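PDB 4QNY: mitogen activated protein kinase, putative from Leishmania donovani, which probably transfers the gamma-phosphate of ATP to serine or threonine residues of target proteins, as a mitogen-activated protein kinase in parasite signalling. Local coordinates for residues R87-P92 and D99-V104; T110-V115 and A154-N159; D208-G213 and K297-V302. One frame throughout, in Å; residues are numbered along the deposited sequence.

Interaction 1 (R87-P92 and D99-V104); sequences RNILTP and DHFYIV
Val104 spreads its two methyls over the backbone bend at Arg87 and Asn88. CG1, anti to the backbone N (chi1 177°), meets Arg87 CB at 3.7 Å, while CG2 leans on Asn88 CB at 3.9 Å. Beneath them lies a classic beta bulge: Arg87 N and Asn88 N both donate to Val104 O, at 2.7 and 3.2 Å, and reach it from the same face of its plane. Two N-H groups therefore grip one carbonyl. The Arg87 N bond is the more nearly in line with that carbonyl (C=O...N 152° against 129°), and Val104 N returns a bond to Asn88 O. Past the bulge the strands settle into regular antiparallel pairing, with Ile89 and Ile103 as a non-hydrogen-bonded pair and Leu90 and Tyr102 joined by two backbone bonds. Phe101 CB lies 3.2 Å from Leu90 O, and the edge of its ring is turned to the same oxygen. Thr91 CG2 runs alongside Phe101 CB, the two side chains pointing the same way. Where the strands run into their connecting loop, Pro92 sets CG and CD against His100 O, each at 3.3 Å; the His100 ring is steadied by Asp99, whose OD2 receives ND1 in the imidazole plane in a nearly straight bond (2.9 Å). The two sheet faces have different neighbours. Ile89, Phe101 and Ile103 press on Ile72 of helix 62-77, whereas on the other face Asn88 ND2 bonds Tyr22 OH and Tyr102 OH bonds Glu14. Strand 101-106 continues the pairing to strand 47-54, leaving 86-90 as an outermost strand. This is the beta4-beta5 hairpin of the five-stranded antiparallel sheet in a protein kinase N-lobe.

Interaction 2 (T110-V115 and A154-N159); sequences TDLKQV and ANILVN. With MG (magnesium ion), chain C; ANP (phosphoaminophosphonic acid-adenylate ester), chain D.
Asp111 and Ala154 meet beside the ribose of the bound ATP analogue, with Asp111 OD2 3.6 Å from Ala154 O, and each takes one ribose hydroxyl. Ala154 O accepts from O3' at 2.8 Å, and Asp111 OD2 accepts from O2', a bond modelled so short that its exact length is doubtful. One residue on, Asn155 OD1 binds the magnesium ion at 2.1 Å, together with oxygens of the alpha and beta phosphates, two waters and Asp168. Leu157 adds an apolar contact: its CD1 lies beneath one face of the adenine, 3.6 Å from C5 of the nucleotide. These groups belong to the catalytic loop and the following short strand of the protein kinase C-lobe, facing the start of the helix that comes after the hinge. The second shell fixes them. Asn155 ND2 bonds Asp150 O, which limits rotation of the metal-binding amide. Asp111 is the N-cap of helix 112-117; with CG between the backbone N and the carbonyl carbon (chi1 62°), its carboxylate reaches both the ribose and, through OD1, Lys113 N in a weak capping bond. Its CB is pressed against Ile156 O at 3.1 Å and also touches Leu157 CD2. Antiparallel bonds link Thr110 N to Val158 O and Val158 N to Thr110 O, the latter 2.8 Å long. Leu112 N then donates to Ile156 O at 3.0 Å and ties the first turn of the helix to the strand. Farther from the nucleotide, Leu112 CD1 crosses onto Ile156 CG2 at 3.7 Å, and Val115 CG2 packs on Val158 CG2. Both Leu112 and Ile156 also rest on Ile215 of helix 206-219.

Interaction 3 (D208-G213 and K297-V302); sequences DVWGIG and KRRITV
The 208-213 segment is regular helix, with Gly213 N bonded to Val209 O, whereas 297-302 passes it as an irregular chain, bringing Val302 CA to 6.7 Å from Val209 CA. The helix is the central alphaF of the protein kinase C-lobe, and the segment beside it carries the arginine that, as is usual in this fold, pairs with the glutamate of the Ala-Pro-Glu motif. Val209 is directed toward the passing chain. Its CG1 meets Ile300 O at 3.3 Å and Ile300 CG2 at 3.9 Å, while CG2 touches Val302 CG2 at 3.8 Å, so the two methyls fit against Ile300 and the start of helix 302-306. Trp210 CE3 lies over one face of the Arg299 guanidinium, with the ring and guanidinium planes 61° apart. Several bonds fix that buried charge: NH1 forms a salt bridge with Glu195 and NE donates to Val293 O. On the helix, Asp208 accepts from the backbone N of His148 and Arg149, joining alphaF to the catalytic loop. The Arg299 chain is extended through its first two torsions and bends at chi3 (-55°), which brings NH2 to 3.7 Å from Trp210 CE3.

In the fold
Interaction 1 lies in the N-lobe, on the opposite side of the chain's centre from interaction 3; interaction 2 lies at the nucleotide, its centre about 23 Å from that of interaction 1 and about 20 Å from that of interaction 3. Strand 101-106 leads through the hinge to strand 110-111, connecting the first two along the chain, and helix 206-219, which supplies interaction 3, also backs Leu112 and Ile156 of interaction 2. Interactions 1 and 3 are buried, whereas interaction 2 is partly buried. Backbone pairing dominates 87-92 with 99-104; 110-115 with 154-159 adds ribose and metal binding; 208-213 with 297-302 relies on apolar contacts and a buried arginine.

Interaction 1 (R87-P92 and D99-V104)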
loop_
_atom_site.group_PDB
_atom_site.type_symbol
_atom_site.label_atom_id
_atom_site.label_comp_id
_atom_site.label_asym_id
_atom_site.label_seq_id
_atom_site.Cartn_x
_atom_site.Cartn_y
_atom_site.Cartn_z
ATOM N N ARG A 87 0.511 -16.324 8.243
ATOM C CA ARG A 87 0.831 -17.688 8.651
ATOM C C ARG A 87 0.851 -17.858 10.168
ATOM O O ARG A 87 0.457 -18.906 10.679
ATOM C CB ARG A 87 2.177 -18.127 8.066
ATOM C CG ARG A 87 2.052 -19.100 6.900
ATOM C CD ARG A 87 3.190 -20.111 6.894
ATOM N NE ARG A 87 2.966 -21.185 5.929
ATOM C CZ ARG A 87 3.700 -22.290 5.856
ATOM N NH1 ARG A 87 4.711 -22.474 6.695
ATOM N NH2 ARG A 87 3.424 -23.215 4.947
ATOM N N ASN A 88 1.305 -16.833 10.886
ATOM C CA ASN A 88 1.414 -16.925 12.340
ATOM C C ASN A 88 1.567 -15.570 13.031
ATOM O O ASN A 88 1.937 -14.578 12.404
ATOM C CB ASN A 88 2.596 -17.824 12.716
ATOM C CG ASN A 88 2.371 -18.572 14.016
ATOM O OD1 ASN A 88 1.628 -18.120 14.886
ATOM N ND2 ASN A 88 3.017 -19.724 14.152
ATOM N N ILE A 89 1.270 -15.546 14.328
ATOM C CA ILE A 89 1.483 -14.368 15.166
ATOM C C ILE A 89 2.244 -14.761 16.432
ATOM O O ILE A 89 1.680 -15.370 17.340
ATOM C CB ILE A 89 0.154 -13.693 15.564
ATOM C CG1 ILE A 89 -0.670 -13.334 14.325
ATOM C CG2 ILE A 89 0.420 -12.450 16.404
ATOM C CD1 ILE A 89 -0.055 -12.244 13.477
ATOM N N LEU A 90 3.524 -14.409 16.486
ATOM C CA LEU A 90 4.372 -14.776 17.616
ATOM C C LEU A 90 4.399 -13.685 18.680
ATOM O O LEU A 90 4.887 -12.582 18.439
ATOM C CB LEU A 90 5.794 -15.073 17.140
ATOM C CG LEU A 90 5.930 -16.116 16.030
ATOM C CD1 LEU A 90 7.395 -16.347 15.692
ATOM C CD2 LEU A 90 5.254 -17.420 16.426
ATOM N N THR A 91 3.881 -14.006 19.860
ATOM C CA THR A 91 3.825 -13.060 20.968
ATOM C C THR A 91 4.450 -13.650 22.232
ATOM O O THR A 91 4.360 -14.853 22.463
ATOM C CB THR A 91 2.377 -12.648 21.266
ATOM O OG1 THR A 91 1.581 -13.828 21.419
ATOM C CG2 THR A 91 1.811 -11.810 20.128
ATOM N N PRO A 92 5.092 -12.801 23.051
ATOM C CA PRO A 92 5.675 -13.248 24.323
ATOM C C PRO A 92 4.610 -13.704 25.315
ATOM O O PRO A 92 3.593 -13.029 25.478
ATOM C CB PRO A 92 6.400 -12.000 24.839
ATOM C CG PRO A 92 6.599 -11.139 23.634
ATOM C CD PRO A 92 5.405 -11.390 22.772
ATOM N N ASP A 99 7.226 -6.416 24.801
ATOM C CA ASP A 99 7.632 -5.123 24.270
ATOM C C ASP A 99 7.944 -5.261 22.784
ATOM O O ASP A 99 8.510 -4.360 22.167
ATOM C CB ASP A 99 8.839 -4.574 25.033
ATOM C CG ASP A 99 10.065 -5.459 24.906
ATOM O OD1 ASP A 99 11.179 -4.973 25.190
ATOM O OD2 ASP A 99 9.916 -6.640 24.525
ATOM N N HIS A 100 7.562 -6.405 22.226
ATOM C CA HIS A 100 7.796 -6.719 20.820
ATOM C C HIS A 100 7.014 -7.969 20.432
ATOM O O HIS A 100 6.613 -8.745 21.297
ATOM C CB HIS A 100 9.284 -6.942 20.550
ATOM C CG HIS A 100 9.779 -8.278 21.006
ATOM N ND1 HIS A 100 10.073 -8.554 22.324
ATOM C CD2 HIS A 100 10.019 -9.421 20.320
ATOM C CE1 HIS A 100 10.479 -9.807 22.430
ATOM N NE2 HIS A 100 10.453 -10.355 21.229
ATOM N N PHE A 101 6.808 -8.165 19.132
ATOM C CA PHE A 101 6.211 -9.400 18.632
ATOM C C PHE A 101 6.432 -9.533 17.127
ATOM O O PHE A 101 6.792 -8.565 16.456
ATOM C CB PHE A 101 4.716 -9.465 18.970
ATOM C CG PHE A 101 3.846 -8.629 18.080
ATOM C CD1 PHE A 101 3.688 -7.275 18.314
ATOM C CD2 PHE A 101 3.161 -9.205 17.022
ATOM C CE1 PHE A 101 2.879 -6.506 17.503
ATOM C CE2 PHE A 101 2.353 -8.443 16.207
ATOM C CZ PHE A 101 2.211 -7.091 16.448
ATOM N N TYR A 102 6.218 -10.737 16.606
ATOM C CA TYR A 102 6.507 -11.030 15.205
ATOM C C TYR A 102 5.264 -11.357 14.385
ATOM O O TYR A 102 4.374 -12.080 14.836
ATOM C CB TYR A 102 7.498 -12.192 15.103
ATOM C CG TYR A 102 8.931 -11.804 15.382
ATOM C CD1 TYR A 102 9.790 -11.461 14.347
ATOM C CD2 TYR A 102 9.424 -11.775 16.680
ATOM C CE1 TYR A 102 11.100 -11.104 14.595
ATOM C CE2 TYR A 102 10.734 -11.419 16.938
ATOM C CZ TYR A 102 11.567 -11.084 15.891
ATOM O OH TYR A 102 12.872 -10.728 16.139
ATOM N N ILE A 103 5.219 -10.817 13.172
ATOM C CA ILE A 103 4.175 -11.143 12.212
ATOM C C ILE A 103 4.739 -12.073 11.146
ATOM O O ILE A 103 5.696 -11.723 10.454
ATOM C CB ILE A 103 3.602 -9.880 11.541
ATOM C CG1 ILE A 103 3.029 -8.930 12.594
ATOM C CG2 ILE A 103 2.544 -10.255 10.516
ATOM C CD1 ILE A 103 2.687 -7.561 12.052
ATOM N N VAL A 104 4.149 -13.256 11.019
ATOM C CA VAL A 104 4.643 -14.255 10.079
ATOM C C VAL A 104 3.752 -14.351 8.843
ATOM O O VAL A 104 2.578 -14.708 8.938
ATOM C CB VAL A 104 4.745 -15.640 10.740
ATOM C CG1 VAL A 104 5.188 -16.681 9.729
ATOM C CG2 VAL A 104 5.706 -15.590 11.919
#

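Interaction 2 (T110-V115 and A154-N159)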
loop_
_atom_site.group_PDB
_atom_site.type_symbol
_atom_site.label_atom_id
_atom_site.label_comp_id
_atom_site.label_asym_id
_atom_site.label_seq_id
_atom_site.Cartn_x
_atom_site.Cartn_y
_atom_site.Cartn_z
ATOM N N THR A 110 10.199 -10.203 -4.265
ATOM C CA THR A 110 10.581 -8.795 -4.163
ATOM C C THR A 110 9.346 -7.900 -4.214
ATOM O O THR A 110 8.222 -8.387 -4.097
ATOM C CB THR A 110 11.556 -8.393 -5.291
ATOM O OG1 THR A 110 11.903 -7.010 -5.158
ATOM C CG2 THR A 110 10.924 -8.627 -6.657
ATOM N N ASP A 111 9.543 -6.596 -4.377
ATOM C CA ASP A 111 8.406 -5.708 -4.596
ATOM C C ASP A 111 8.674 -4.746 -5.757
ATOM O O ASP A 111 9.772 -4.721 -6.315
ATOM C CB ASP A 111 8.053 -4.940 -3.313
ATOM C CG ASP A 111 9.172 -4.041 -2.829
ATOM O OD1 ASP A 111 9.643 -3.190 -3.607
ATOM O OD2 ASP A 111 9.592 -4.173 -1.663
ATOM N N LEU A 112 7.667 -3.952 -6.105
ATOM C CA LEU A 112 7.714 -3.133 -7.315
ATOM C C LEU A 112 8.684 -1.945 -7.263
ATOM O O LEU A 112 9.206 -1.544 -8.298
ATOM C CB LEU A 112 6.309 -2.621 -7.650
ATOM C CG LEU A 112 5.398 -3.582 -8.420
ATOM C CD1 LEU A 112 4.129 -2.874 -8.868
ATOM C CD2 LEU A 112 6.134 -4.179 -9.612
ATOM N N LYS A 113 8.906 -1.373 -6.082
ATOM C CA LYS A 113 9.820 -0.238 -5.925
ATOM C C LYS A 113 11.250 -0.558 -6.376
ATOM O O LYS A 113 11.823 0.201 -7.201
ATOM C CB LYS A 113 9.850 0.220 -4.472
ATOM C CG LYS A 113 10.881 1.295 -4.216
ATOM C CD LYS A 113 10.822 1.823 -2.797
ATOM C CE LYS A 113 11.821 2.956 -2.617
ATOM N NZ LYS A 113 11.626 3.666 -1.326
ATOM N N GLN A 114 11.852 -1.564 -5.696
ATOM C CA GLN A 114 12.873 -2.524 -6.252
ATOM C C GLN A 114 12.950 -2.882 -7.701
ATOM O O GLN A 114 14.019 -2.802 -8.289
ATOM C CB GLN A 114 12.755 -3.872 -5.550
ATOM C CG GLN A 114 13.833 -4.385 -4.414
ATOM C CD GLN A 114 13.174 -4.396 -3.025
ATOM O OE1 GLN A 114 11.968 -4.399 -3.089
ATOM N NE2 GLN A 114 13.904 -4.705 -1.904
ATOM N N VAL A 115 11.854 -3.429 -8.218
ATOM C CA VAL A 115 11.786 -3.890 -9.605
ATOM C C VAL A 115 11.977 -2.719 -10.556
ATOM O O VAL A 115 12.678 -2.820 -11.567
ATOM C CB VAL A 115 10.430 -4.595 -9.920
ATOM C CG1 VAL A 115 10.189 -4.688 -11.427
ATOM C CG2 VAL A 115 10.375 -5.982 -9.294
ATOM N N ALA A 154 6.402 -0.009 -3.031
ATOM C CA ALA A 154 7.055 -0.759 -1.962
ATOM C C ALA A 154 6.076 -1.685 -1.246
ATOM O O ALA A 154 6.475 -2.697 -0.671
ATOM C CB ALA A 154 7.706 0.193 -0.968
ATOM N N ASN A 155 4.794 -1.333 -1.282
ATOM C CA ASN A 155 3.760 -2.139 -0.642
ATOM C C ASN A 155 3.098 -3.111 -1.617
ATOM O O ASN A 155 2.032 -3.657 -1.336
ATOM C CB ASN A 155 2.706 -1.236 0.001
ATOM C CG ASN A 155 3.263 -0.428 1.160
ATOM O OD1 ASN A 155 4.305 -0.767 1.718
ATOM N ND2 ASN A 155 2.565 0.640 1.531
ATOM N N ILE A 156 3.742 -3.323 -2.761
ATOM C CA ILE A 156 3.250 -4.261 -3.765
ATOM C C ILE A 156 4.274 -5.365 -4.018
ATOM O O ILE A 156 5.304 -5.123 -4.638
ATOM C CB ILE A 156 2.938 -3.554 -5.097
ATOM C CG1 ILE A 156 1.954 -2.400 -4.886
ATOM C CG2 ILE A 156 2.393 -4.546 -6.104
ATOM C CD1 ILE A 156 0.563 -2.840 -4.487
ATOM N N LEU A 157 3.980 -6.576 -3.553
ATOM C CA LEU A 157 4.930 -7.685 -3.636
ATOM C C LEU A 157 4.738 -8.531 -4.896
ATOM O O LEU A 157 3.613 -8.866 -5.263
ATOM C CB LEU A 157 4.811 -8.570 -2.395
ATOM C CG LEU A 157 5.072 -7.889 -1.049
ATOM C CD1 LEU A 157 4.751 -8.829 0.102
ATOM C CD2 LEU A 157 6.509 -7.402 -0.961
ATOM N N VAL A 158 5.844 -8.882 -5.549
ATOM C CA VAL A 158 5.785 -9.621 -6.809
ATOM C C VAL A 158 6.830 -10.733 -6.910
ATOM O O VAL A 158 7.856 -10.704 -6.229
ATOM C CB VAL A 158 5.970 -8.680 -8.022
ATOM C CG1 VAL A 158 4.759 -7.772 -8.193
ATOM C CG2 VAL A 158 7.245 -7.864 -7.874
ATOM N N ASN A 159 6.551 -11.712 -7.768
ATOM C CA ASN A 159 7.496 -12.781 -8.072
ATOM C C ASN A 159 7.945 -12.717 -9.528
ATOM O O ASN A 159 7.511 -11.844 -10.281
ATOM C CB ASN A 159 6.878 -14.152 -7.786
ATOM C CG ASN A 159 6.588 -14.369 -6.315
ATOM O OD1 ASN A 159 7.247 -13.795 -5.449
ATOM N ND2 ASN A 159 5.600 -15.206 -6.024
HETATM MG MG MG C . 5.394 -0.695 3.477
HETATM P PG ANP D . 4.267 -0.768 8.669
HETATM O O1G ANP D . 5.301 -1.528 9.438
HETATM O O2G ANP D . 2.926 -1.597 8.652
HETATM O O3G ANP D . 3.997 0.617 9.386
HETATM P PB ANP D . 6.264 -1.155 6.695
HETATM O O1B ANP D . 7.273 -0.806 7.739
HETATM O O2B ANP D . 6.740 -0.576 5.331
HETATM N N3B ANP D . 4.769 -0.482 7.073
HETATM P PA ANP D . 5.918 -3.480 5.227
HETATM O O1A ANP D . 5.568 -2.559 4.122
HETATM O O2A ANP D . 4.839 -4.534 5.492
HETATM O O3A ANP D . 6.133 -2.710 6.610
HETATM O "O5'" ANP D . 7.302 -4.164 4.873
HETATM C "C5'" ANP D . 8.448 -3.396 4.449
HETATM C "C4'" ANP D . 9.110 -4.101 3.290
HETATM O "O4'" ANP D . 9.359 -5.479 3.631
HETATM C "C3'" ANP D . 8.294 -4.166 2.007
HETATM O "O3'" ANP D . 8.438 -2.971 1.248
HETATM C "C2'" ANP D . 8.906 -5.373 1.296
HETATM O "O2'" ANP D . 10.072 -5.016 0.562
HETATM C "C1'" ANP D . 9.273 -6.289 2.472
HETATM N N9 ANP D . 8.298 -7.346 2.718
HETATM C C8 ANP D . 7.181 -7.273 3.503
HETATM N N7 ANP D . 6.474 -8.381 3.543
HETATM C C5 ANP D . 7.185 -9.239 2.719
HETATM C C6 ANP D . 6.963 -10.581 2.336
HETATM N N6 ANP D . 5.925 -11.310 2.750
HETATM N N1 ANP D . 7.861 -11.150 1.501
HETATM C C2 ANP D . 8.901 -10.423 1.081
HETATM N N3 ANP D . 9.212 -9.157 1.374
HETATM C C4 ANP D . 8.308 -8.622 2.201
HETATM O O HOH W 1 5.371 1.274 3.229
HETATM O O HOH W 2 7.149 -0.791 2.415
#

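Interaction 3 (D208-G213 and K297-V302)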
loop_
_atom_site.group_PDB
_atom_site.type_symbol
_atom_site.label_atom_id
_atom_site.label_comp_id
_atom_site.label_asym_id
_atom_site.label_seq_id
_atom_site.Cartn_x
_atom_site.Cartn_y
_atom_site.Cartn_z
ATOM N N ASP A 208 -7.028 4.909 -3.500
ATOM C CA ASP A 208 -6.250 3.716 -3.815
ATOM C C ASP A 208 -6.079 3.578 -5.322
ATOM O O ASP A 208 -5.069 3.056 -5.796
ATOM C CB ASP A 208 -6.914 2.465 -3.236
ATOM C CG ASP A 208 -6.791 2.386 -1.726
ATOM O OD1 ASP A 208 -5.844 2.984 -1.173
ATOM O OD2 ASP A 208 -7.640 1.724 -1.094
ATOM N N VAL A 209 -7.072 4.051 -6.070
ATOM C CA VAL A 209 -7.015 4.032 -7.527
ATOM C C VAL A 209 -5.929 4.986 -8.009
ATOM O O VAL A 209 -5.213 4.698 -8.970
ATOM C CB VAL A 209 -8.370 4.420 -8.155
ATOM C CG1 VAL A 209 -8.277 4.433 -9.675
ATOM C CG2 VAL A 209 -9.460 3.465 -7.694
ATOM N N TRP A 210 -5.808 6.119 -7.322
ATOM C CA TRP A 210 -4.777 7.105 -7.625
ATOM C C TRP A 210 -3.390 6.496 -7.473
ATOM O O TRP A 210 -2.502 6.733 -8.292
ATOM C CB TRP A 210 -4.920 8.331 -6.717
ATOM C CG TRP A 210 -3.888 9.388 -6.973
ATOM C CD1 TRP A 210 -2.672 9.511 -6.365
ATOM C CD2 TRP A 210 -3.979 10.469 -7.910
ATOM N NE1 TRP A 210 -2.001 10.602 -6.865
ATOM C CE2 TRP A 210 -2.783 11.206 -7.814
ATOM C CE3 TRP A 210 -4.957 10.885 -8.819
ATOM C CZ2 TRP A 210 -2.538 12.336 -8.592
ATOM C CZ3 TRP A 210 -4.712 12.007 -9.589
ATOM C CH2 TRP A 210 -3.512 12.719 -9.472
ATOM N N GLY A 211 -3.215 5.704 -6.419
ATOM C CA GLY A 211 -1.956 5.029 -6.164
ATOM C C GLY A 211 -1.587 4.052 -7.263
ATOM O O GLY A 211 -0.418 3.922 -7.618
ATOM N N ILE A 212 -2.589 3.364 -7.805
ATOM C CA ILE A 212 -2.375 2.426 -8.902
ATOM C C ILE A 212 -1.970 3.171 -10.171
ATOM O O ILE A 212 -1.117 2.708 -10.931
ATOM C CB ILE A 212 -3.636 1.579 -9.173
ATOM C CG1 ILE A 212 -3.964 0.717 -7.955
ATOM C CG2 ILE A 212 -3.448 0.696 -10.396
ATOM C CD1 ILE A 212 -2.883 -0.284 -7.603
ATOM N N GLY A 213 -2.579 4.333 -10.386
ATOM C CA GLY A 213 -2.236 5.179 -11.515
ATOM C C GLY A 213 -0.789 5.628 -11.461
ATOM O O GLY A 213 -0.087 5.609 -12.471
ATOM N N LYS A 297 -14.546 11.841 -8.086
ATOM C CA LYS A 297 -15.880 11.475 -8.546
ATOM C C LYS A 297 -15.906 11.237 -10.055
ATOM O O LYS A 297 -16.811 10.583 -10.571
ATOM C CB LYS A 297 -16.890 12.559 -8.167
ATOM C CG LYS A 297 -17.026 12.781 -6.671
ATOM C CD LYS A 297 -17.965 13.939 -6.368
ATOM C CE LYS A 297 -18.058 14.204 -4.874
ATOM N NZ LYS A 297 -18.662 13.059 -4.138
ATOM N N ARG A 298 -14.914 11.776 -10.755
ATOM C CA ARG A 298 -14.796 11.583 -12.197
ATOM C C ARG A 298 -13.652 10.624 -12.510
ATOM O O ARG A 298 -13.430 10.254 -13.663
ATOM C CB ARG A 298 -14.586 12.923 -12.903
ATOM C CG ARG A 298 -15.781 13.861 -12.805
ATOM C CD ARG A 298 -15.367 15.316 -12.963
ATOM N NE ARG A 298 -15.030 15.667 -14.340
ATOM C CZ ARG A 298 -15.775 16.450 -15.114
ATOM N NH1 ARG A 298 -15.390 16.719 -16.355
ATOM N NH2 ARG A 298 -16.902 16.967 -14.648
ATOM N N ARG A 299 -12.930 10.230 -11.466
ATOM C CA ARG A 299 -11.847 9.263 -11.587
ATOM C C ARG A 299 -12.413 7.859 -11.774
ATOM O O ARG A 299 -13.473 7.535 -11.237
ATOM C CB ARG A 299 -10.947 9.320 -10.350
ATOM C CG ARG A 299 -9.720 8.426 -10.405
ATOM C CD ARG A 299 -8.935 8.520 -9.108
ATOM N NE ARG A 299 -8.593 9.902 -8.784
ATOM C CZ ARG A 299 -8.578 10.401 -7.553
ATOM N NH1 ARG A 299 -8.887 9.631 -6.519
ATOM N NH2 ARG A 299 -8.254 11.672 -7.355
ATOM N N ILE A 300 -11.707 7.032 -12.540
ATOM C CA ILE A 300 -12.159 5.674 -12.809
ATOM C C ILE A 300 -12.215 4.861 -11.514
ATOM O O ILE A 300 -11.391 5.040 -10.617
ATOM C CB ILE A 300 -11.246 4.972 -13.853
ATOM C CG1 ILE A 300 -11.952 3.764 -14.473
ATOM C CG2 ILE A 300 -9.902 4.580 -13.248
ATOM C CD1 ILE A 300 -11.217 3.175 -15.658
ATOM N N THR A 301 -13.216 3.994 -11.406
ATOM C CA THR A 301 -13.359 3.146 -10.230
ATOM C C THR A 301 -12.616 1.836 -10.447
ATOM O O THR A 301 -12.149 1.558 -11.550
ATOM C CB THR A 301 -14.836 2.855 -9.911
ATOM O OG1 THR A 301 -15.430 2.131 -10.996
ATOM C CG2 THR A 301 -15.600 4.152 -9.692
ATOM N N VAL A 302 -12.504 1.036 -9.392
ATOM C CA VAL A 302 -11.807 -0.243 -9.477
ATOM C C VAL A 302 -12.527 -1.197 -10.429
ATOM O O VAL A 302 -11.894 -1.851 -11.259
ATOM C CB VAL A 302 -11.672 -0.904 -8.093
ATOM C CG1 VAL A 302 -11.029 -2.275 -8.219
ATOM C CG2 VAL A 302 -10.861 -0.014 -7.161
#